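Local coordinates for protein inositol-1-monophosphatase (Thermotoga maritima, PDB 2P3N) that hydrolyses inositol 1-phosphate, fructose 1,6-bisphosphate and several other phosphate esters with the help of magnesium, working as a homotetramer, at residues Glu29-Thr32 and Ile37-Glu40; Leu179-Val184 and Phe231-Gly236. One frame throughout, in Å; residues are numbered along the deposited sequence.

Contact 1 closes within one short antiparallel hairpin, strands 29-30 and 37-38, before the chain builds its two large sheets; contact 2 comes later and joins helix 177-185 to strand 230-234 of the five-stranded mixed sheet, across 46 intervening residues. The two share no strand, sheet or helix: their centres lie 27 Å apart, and their nearest atoms are still about 16 Å from each other. Contact 1 is peripheral, yet the side chain of Lys31 comes within about 7 Å of the bound magnesium ion. Contact 2 is buried near the centre of the chain, with Ala181 about 14 Å from that ion. One thus borders the metal site, whereas the other belongs to the interior.

Contact 1: residues Glu29-Thr32 and Ile37-Glu40; sequences EKKT and IVTE
Lys31 lays the aliphatic part of its side chain against Val38, the two side chains crossing at about a right angle. Lys31 CG meets Val38 CG1 at 3.5 Å. One carbon further along, Lys31 CD is also 3.5 Å from Val38 CB, a tight approach for two carbons. The first torsion sets CG beside the backbone N (chi1 -72°), and the bend at chi3 (74°) then carries CE and NZ away from Val38. There NZ forms a salt bridge with Glu66 and a long, weak ion pair with the magnesium ligand Glu65. A water 2.9 Å from Ile37 O also lies 3.4 Å from Lys31 NZ, a weak bond. Beneath these side chains is an antiparallel beta hairpin, whose hydrogen-bonded pair is Glu29 with Val38: Val38 N donates to Glu29 O at 2.7 Å and 159°, and Glu29 N donates to Val38 O at 3.0 Å. The hairpin borders the metal site, with Lys31 near Glu65; in relatives the corresponding loop is thought to be mobile, perhaps also here. On the face shared with Lys30, Ile37 turns CG2 to 3.4 Å from Glu29 O, while its side chain also packs on Ile85 and Val88 of helix 84-89. Glu29 points to the same face as Val38, and its OE2 lies 4.4 Å from OE2 of Glu40, the first residue of the following helix. Arg43, salt-bridged to Glu29 OE1 and weakly paired with Glu40 OE2, would offset their repulsion. Thr39 N-caps that helix, its OG1 bonded to Ile41 N and to the carboxylate of Asp42.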
ATOM      1  N   GLU A  29     -17.880   7.933  22.066  1.00 50.46           N
ATOM      2  CA  GLU A  29     -18.327   8.961  23.004  1.00 48.22           C
ATOM      3  C   GLU A  29     -18.853  10.205  22.288  1.00 49.77           C
ATOM      4  O   GLU A  29     -18.258  10.674  21.313  1.00 48.80           O
ATOM      5  CB  GLU A  29     -17.167   9.350  23.925  1.00 56.42           C
ATOM      6  CG  GLU A  29     -16.676   8.222  24.838  1.00 64.66           C
ATOM      7  CD  GLU A  29     -15.282   8.482  25.404  1.00 67.17           C
ATOM      8  OE1 GLU A  29     -15.046   9.612  25.894  1.00 64.19           O
ATOM      9  OE2 GLU A  29     -14.432   7.557  25.363  1.00 63.38           O
ATOM     10  N   LYS A  30     -19.967  10.742  22.784  1.00 50.96           N
ATOM     11  CA  LYS A  30     -20.590  11.928  22.192  1.00 52.16           C
ATOM     12  C   LYS A  30     -20.071  13.203  22.855  1.00 52.30           C
ATOM     13  O   LYS A  30     -19.922  13.244  24.067  1.00 54.49           O
ATOM     14  CB  LYS A  30     -22.106  11.857  22.367  1.00 49.98           C
ATOM     15  CG  LYS A  30     -22.711  10.519  22.009  1.00 51.82           C
ATOM     16  CD  LYS A  30     -24.210  10.541  22.192  1.00 56.53           C
ATOM     17  CE  LYS A  30     -24.797   9.143  22.152  1.00 62.52           C
ATOM     18  NZ  LYS A  30     -26.265   9.156  22.421  1.00 72.11           N
ATOM     19  N   LYS A  31     -19.795  14.242  22.073  1.00 52.91           N
ATOM     20  CA  LYS A  31     -19.309  15.492  22.654  1.00 53.34           C
ATOM     21  C   LYS A  31     -20.439  16.511  22.768  1.00 53.17           C
ATOM     22  O   LYS A  31     -20.647  17.097  23.829  1.00 56.00           O
ATOM     23  CB  LYS A  31     -18.136  16.054  21.832  1.00 49.85           C
ATOM     24  CG  LYS A  31     -16.843  15.247  21.999  1.00 44.91           C
ATOM     25  CD  LYS A  31     -15.765  15.597  20.978  1.00 43.71           C
ATOM     26  CE  LYS A  31     -15.096  16.928  21.257  1.00 45.64           C
ATOM     27  NZ  LYS A  31     -14.009  17.212  20.268  1.00 44.47           N
ATOM     28  N   THR A  32     -21.175  16.715  21.682  1.00 52.47           N
ATOM     29  CA  THR A  32     -22.293  17.652  21.696  1.00 53.03           C
ATOM     30  C   THR A  32     -23.442  17.094  20.866  1.00 54.35           C
ATOM     31  O   THR A  32     -24.286  17.840  20.371  1.00 53.95           O
ATOM     32  CB  THR A  32     -21.902  19.031  21.124  1.00 52.16           C
ATOM     33  OG1 THR A  32     -21.460  18.874  19.772  1.00 56.50           O
ATOM     34  CG2 THR A  32     -20.795  19.679  21.968  1.00 46.29           C
ATOM     35  N   ILE A  37     -18.698  13.100  17.713  1.00 45.57           N
ATOM     36  CA  ILE A  37     -18.132  12.147  18.660  1.00 40.97           C
ATOM     37  C   ILE A  37     -16.608  12.179  18.790  1.00 38.53           C
ATOM     38  O   ILE A  37     -15.895  12.800  17.999  1.00 39.29           O
ATOM     39  CB  ILE A  37     -18.523  10.709  18.276  1.00 41.91           C
ATOM     40  CG1 ILE A  37     -18.012  10.411  16.861  1.00 41.63           C
ATOM     41  CG2 ILE A  37     -20.029  10.531  18.365  1.00 44.27           C
ATOM     42  CD1 ILE A  37     -18.033   8.946  16.481  1.00 35.42           C
ATOM     43  N   VAL A  38     -16.125  11.486  19.809  1.00 31.93           N
ATOM     44  CA  VAL A  38     -14.705  11.383  20.065  1.00 30.70           C
ATOM     45  C   VAL A  38     -14.509  10.002  20.681  1.00 32.82           C
ATOM     46  O   VAL A  38     -15.455   9.422  21.246  1.00 28.83           O
ATOM     47  CB  VAL A  38     -14.214  12.490  21.053  1.00 34.21           C
ATOM     48  CG1 VAL A  38     -14.919  12.349  22.405  1.00 35.18           C
ATOM     49  CG2 VAL A  38     -12.698  12.408  21.227  1.00 36.64           C
ATOM     50  N   THR A  39     -13.296   9.464  20.551  1.00 28.98           N
ATOM     51  CA  THR A  39     -12.985   8.158  21.111  1.00 26.79           C
ATOM     52  C   THR A  39     -11.725   8.257  21.952  1.00 27.35           C
ATOM     53  O   THR A  39     -11.100   9.315  22.030  1.00 24.93           O
ATOM     54  CB  THR A  39     -12.779   7.096  19.994  1.00 29.75           C
ATOM     55  OG1 THR A  39     -11.525   7.314  19.326  1.00 36.49           O
ATOM     56  CG2 THR A  39     -13.899   7.183  18.983  1.00 23.15           C
ATOM     57  N   GLU A  40     -11.366   7.148  22.586  1.00 28.47           N
ATOM     58  CA  GLU A  40     -10.174   7.095  23.411  1.00 29.55           C
ATOM     59  C   GLU A  40      -8.926   7.088  22.524  1.00 34.19           C
ATOM     60  O   GLU A  40      -7.824   7.412  22.985  1.00 34.18           O
ATOM     61  CB  GLU A  40     -10.194   5.840  24.291  1.00 35.70           C
ATOM     62  CG  GLU A  40      -9.062   5.775  25.320  1.00 46.16           C
ATOM     63  CD  GLU A  40      -9.138   6.894  26.360  1.00 56.11           C
ATOM     64  OE1 GLU A  40      -8.116   7.157  27.044  1.00 64.30           O
ATOM     65  OE2 GLU A  40     -10.222   7.507  26.495  1.00 60.72           O
TER
HETATM   66  O   HOH W   1     -13.723  14.757  17.960  1.00 26.68           O

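Contact 2: residues Leu179-Val184 and Phe231-Gly236; sequences LNAAYV and FIFSNG
The 3.0 Å bond from Tyr183 N to Leu179 O belongs to the helical turn that presents Ala181 and Val184 to Phe233. This is helix-on-sheet packing in the layered alpha/beta sandwich of the inositol monophosphatase fold: helix 177-185 is wedged between the two large sheets, Phe233 coming from strand 230-234 of the five-stranded one, while Tyr183 OH is hydrogen-bonded to Glu118 of the seven-stranded one. Across the contact the interaction is apolar. Phe233 sends its CB toward the helix, and with CG anti to the carbonyl carbon (chi1 -60°) the ring comes to lie flat under Ala181. The evidence for a CH-pi contact is direct: Ala181 CB is 3.8 Å from the centroid of the Phe233 ring and only 12° off the ring normal. Val184 works at the root of the same side chain, which it crosses at about a right angle. Both of its methyls touch there, with Val184 CG2 4.0 Å and Val184 CG1 4.2 Å from Phe233 CB. Val209 of helix 199-211 touches both Val184 and Phe233, and Phe192 on the adjoining strand adds a further neighbour for Val184. With an alanine in place of Phe233, the ring would be missing, which would probably open a gap beneath Ala181 and rob Val209 of a packing partner. The methyl is nearly centred over the ring, with a slight lean to one side: Ala181 CB is 4.2 Å from Phe233 CG but 3.7 Å from Phe233 CE2.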
ATOM      1  N   LEU A 179      -8.374  16.485   4.833  1.00 36.56           N
ATOM      2  CA  LEU A 179      -8.085  15.745   3.615  1.00 37.13           C
ATOM      3  C   LEU A 179      -8.796  16.318   2.389  1.00 40.70           C
ATOM      4  O   LEU A 179      -8.270  16.247   1.282  1.00 42.74           O
ATOM      5  CB  LEU A 179      -8.454  14.274   3.798  1.00 30.00           C
ATOM      6  CG  LEU A 179      -7.979  13.301   2.715  1.00 31.96           C
ATOM      7  CD1 LEU A 179      -6.466  13.412   2.514  1.00 25.70           C
ATOM      8  CD2 LEU A 179      -8.362  11.891   3.128  1.00 28.92           C
ATOM      9  N   ASN A 180      -9.981  16.892   2.576  1.00 40.55           N
ATOM     10  CA  ASN A 180     -10.719  17.456   1.449  1.00 42.61           C
ATOM     11  C   ASN A 180     -10.114  18.755   0.975  1.00 44.81           C
ATOM     12  O   ASN A 180     -10.160  19.064  -0.211  1.00 45.88           O
ATOM     13  CB  ASN A 180     -12.185  17.691   1.813  1.00 47.21           C
ATOM     14  CG  ASN A 180     -13.004  16.414   1.785  1.00 52.42           C
ATOM     15  OD1 ASN A 180     -14.187  16.411   2.134  1.00 61.41           O
ATOM     16  ND2 ASN A 180     -12.379  15.319   1.364  1.00 57.24           N
ATOM     17  N   ALA A 181      -9.558  19.524   1.903  1.00 45.70           N
ATOM     18  CA  ALA A 181      -8.939  20.793   1.552  1.00 43.50           C
ATOM     19  C   ALA A 181      -7.668  20.495   0.783  1.00 43.21           C
ATOM     20  O   ALA A 181      -7.377  21.132  -0.226  1.00 44.29           O
ATOM     21  CB  ALA A 181      -8.612  21.578   2.804  1.00 49.70           C
ATOM     22  N   ALA A 182      -6.919  19.509   1.276  1.00 44.74           N
ATOM     23  CA  ALA A 182      -5.654  19.079   0.673  1.00 39.76           C
ATOM     24  C   ALA A 182      -5.857  18.480  -0.712  1.00 36.07           C
ATOM     25  O   ALA A 182      -4.983  18.580  -1.573  1.00 35.02           O
ATOM     26  CB  ALA A 182      -4.967  18.070   1.574  1.00 35.87           C
ATOM     27  N   TYR A 183      -7.008  17.856  -0.926  1.00 31.26           N
ATOM     28  CA  TYR A 183      -7.295  17.269  -2.215  1.00 32.00           C
ATOM     29  C   TYR A 183      -7.404  18.336  -3.295  1.00 35.27           C
ATOM     30  O   TYR A 183      -7.105  18.069  -4.456  1.00 37.52           O
ATOM     31  CB  TYR A 183      -8.583  16.446  -2.147  1.00 24.28           C
ATOM     32  CG  TYR A 183      -8.358  14.991  -1.786  1.00 24.94           C
ATOM     33  CD1 TYR A 183      -7.093  14.532  -1.387  1.00 26.16           C
ATOM     34  CD2 TYR A 183      -9.405  14.076  -1.823  1.00 22.07           C
ATOM     35  CE1 TYR A 183      -6.880  13.191  -1.031  1.00 24.79           C
ATOM     36  CE2 TYR A 183      -9.207  12.740  -1.472  1.00 22.30           C
ATOM     37  CZ  TYR A 183      -7.945  12.304  -1.074  1.00 27.16           C
ATOM     38  OH  TYR A 183      -7.759  10.988  -0.704  1.00 30.56           O
ATOM     39  N   VAL A 184      -7.828  19.544  -2.928  1.00 37.09           N
ATOM     40  CA  VAL A 184      -7.934  20.602  -3.928  1.00 40.45           C
ATOM     41  C   VAL A 184      -6.518  21.033  -4.279  1.00 40.46           C
ATOM     42  O   VAL A 184      -6.211  21.337  -5.432  1.00 41.60           O
ATOM     43  CB  VAL A 184      -8.742  21.850  -3.420  1.00 43.32           C
ATOM     44  CG1 VAL A 184      -9.953  21.415  -2.605  1.00 35.03           C
ATOM     45  CG2 VAL A 184      -7.848  22.780  -2.630  1.00 47.24           C
ATOM     46  N   PHE A 231     -15.170  28.625   5.174  1.00 50.60           N
ATOM     47  CA  PHE A 231     -14.039  28.376   4.287  1.00 46.84           C
ATOM     48  C   PHE A 231     -14.372  27.909   2.888  1.00 45.74           C
ATOM     49  O   PHE A 231     -15.199  27.020   2.682  1.00 42.49           O
ATOM     50  CB  PHE A 231     -13.089  27.372   4.937  1.00 42.10           C
ATOM     51  CG  PHE A 231     -12.145  27.991   5.921  1.00 35.85           C
ATOM     52  CD1 PHE A 231     -11.002  28.635   5.482  1.00 34.13           C
ATOM     53  CD2 PHE A 231     -12.414  27.958   7.277  1.00 33.86           C
ATOM     54  CE1 PHE A 231     -10.144  29.232   6.376  1.00 35.54           C
ATOM     55  CE2 PHE A 231     -11.561  28.556   8.175  1.00 33.78           C
ATOM     56  CZ  PHE A 231     -10.421  29.196   7.721  1.00 31.36           C
ATOM     57  N   ILE A 232     -13.700  28.527   1.925  1.00 48.01           N
ATOM     58  CA  ILE A 232     -13.878  28.191   0.527  1.00 52.87           C
ATOM     59  C   ILE A 232     -12.513  27.921  -0.085  1.00 53.27           C
ATOM     60  O   ILE A 232     -11.707  28.843  -0.248  1.00 53.45           O
ATOM     61  CB  ILE A 232     -14.561  29.345  -0.261  1.00 59.97           C
ATOM     62  CG1 ILE A 232     -15.929  29.665   0.360  1.00 62.70           C
ATOM     63  CG2 ILE A 232     -14.725  28.954  -1.738  1.00 55.46           C
ATOM     64  CD1 ILE A 232     -16.662  30.817  -0.301  1.00 67.63           C
ATOM     65  N   PHE A 233     -12.249  26.653  -0.395  1.00 53.81           N
ATOM     66  CA  PHE A 233     -10.987  26.250  -1.020  1.00 52.62           C
ATOM     67  C   PHE A 233     -11.256  26.044  -2.507  1.00 50.86           C
ATOM     68  O   PHE A 233     -12.246  25.405  -2.884  1.00 48.36           O
ATOM     69  CB  PHE A 233     -10.459  24.943  -0.418  1.00 52.07           C
ATOM     70  CG  PHE A 233     -10.181  25.013   1.060  1.00 49.15           C
ATOM     71  CD1 PHE A 233     -11.207  24.841   1.983  1.00 44.91           C
ATOM     72  CD2 PHE A 233      -8.889  25.244   1.528  1.00 43.43           C
ATOM     73  CE1 PHE A 233     -10.947  24.895   3.348  1.00 42.92           C
ATOM     74  CE2 PHE A 233      -8.622  25.302   2.893  1.00 40.79           C
ATOM     75  CZ  PHE A 233      -9.651  25.127   3.805  1.00 40.53           C
ATOM     76  N   SER A 234     -10.380  26.569  -3.355  1.00 47.58           N
ATOM     77  CA  SER A 234     -10.592  26.427  -4.786  1.00 48.61           C
ATOM     78  C   SER A 234      -9.296  26.528  -5.588  1.00 47.28           C
ATOM     79  O   SER A 234      -8.260  26.931  -5.065  1.00 46.13           O
ATOM     80  CB  SER A 234     -11.575  27.510  -5.254  1.00 49.69           C
ATOM     81  OG  SER A 234     -12.343  27.092  -6.372  1.00 54.89           O
ATOM     82  N   ASN A 235      -9.362  26.149  -6.860  1.00 47.86           N
ATOM     83  CA  ASN A 235      -8.208  26.234  -7.749  1.00 50.01           C
ATOM     84  C   ASN A 235      -7.958  27.686  -8.153  1.00 50.76           C
ATOM     85  O   ASN A 235      -7.019  27.978  -8.898  1.00 49.65           O
ATOM     86  CB  ASN A 235      -8.433  25.395  -9.012  1.00 52.24           C
ATOM     87  CG  ASN A 235      -9.796  25.632  -9.638  1.00 57.09           C
ATOM     88  OD1 ASN A 235     -10.389  26.700  -9.476  1.00 62.15           O
ATOM     89  ND2 ASN A 235     -10.292  24.638 -10.374  1.00 59.48           N
ATOM     90  N   GLY A 236      -8.804  28.591  -7.660  1.00 52.18           N
ATOM     91  CA  GLY A 236      -8.663  29.997  -7.993  1.00 51.25           C
ATOM     92  C   GLY A 236      -9.129  30.298  -9.407  1.00 52.32           C
ATOM     93  O   GLY A 236      -8.785  31.334  -9.964  1.00 52.15           O
TER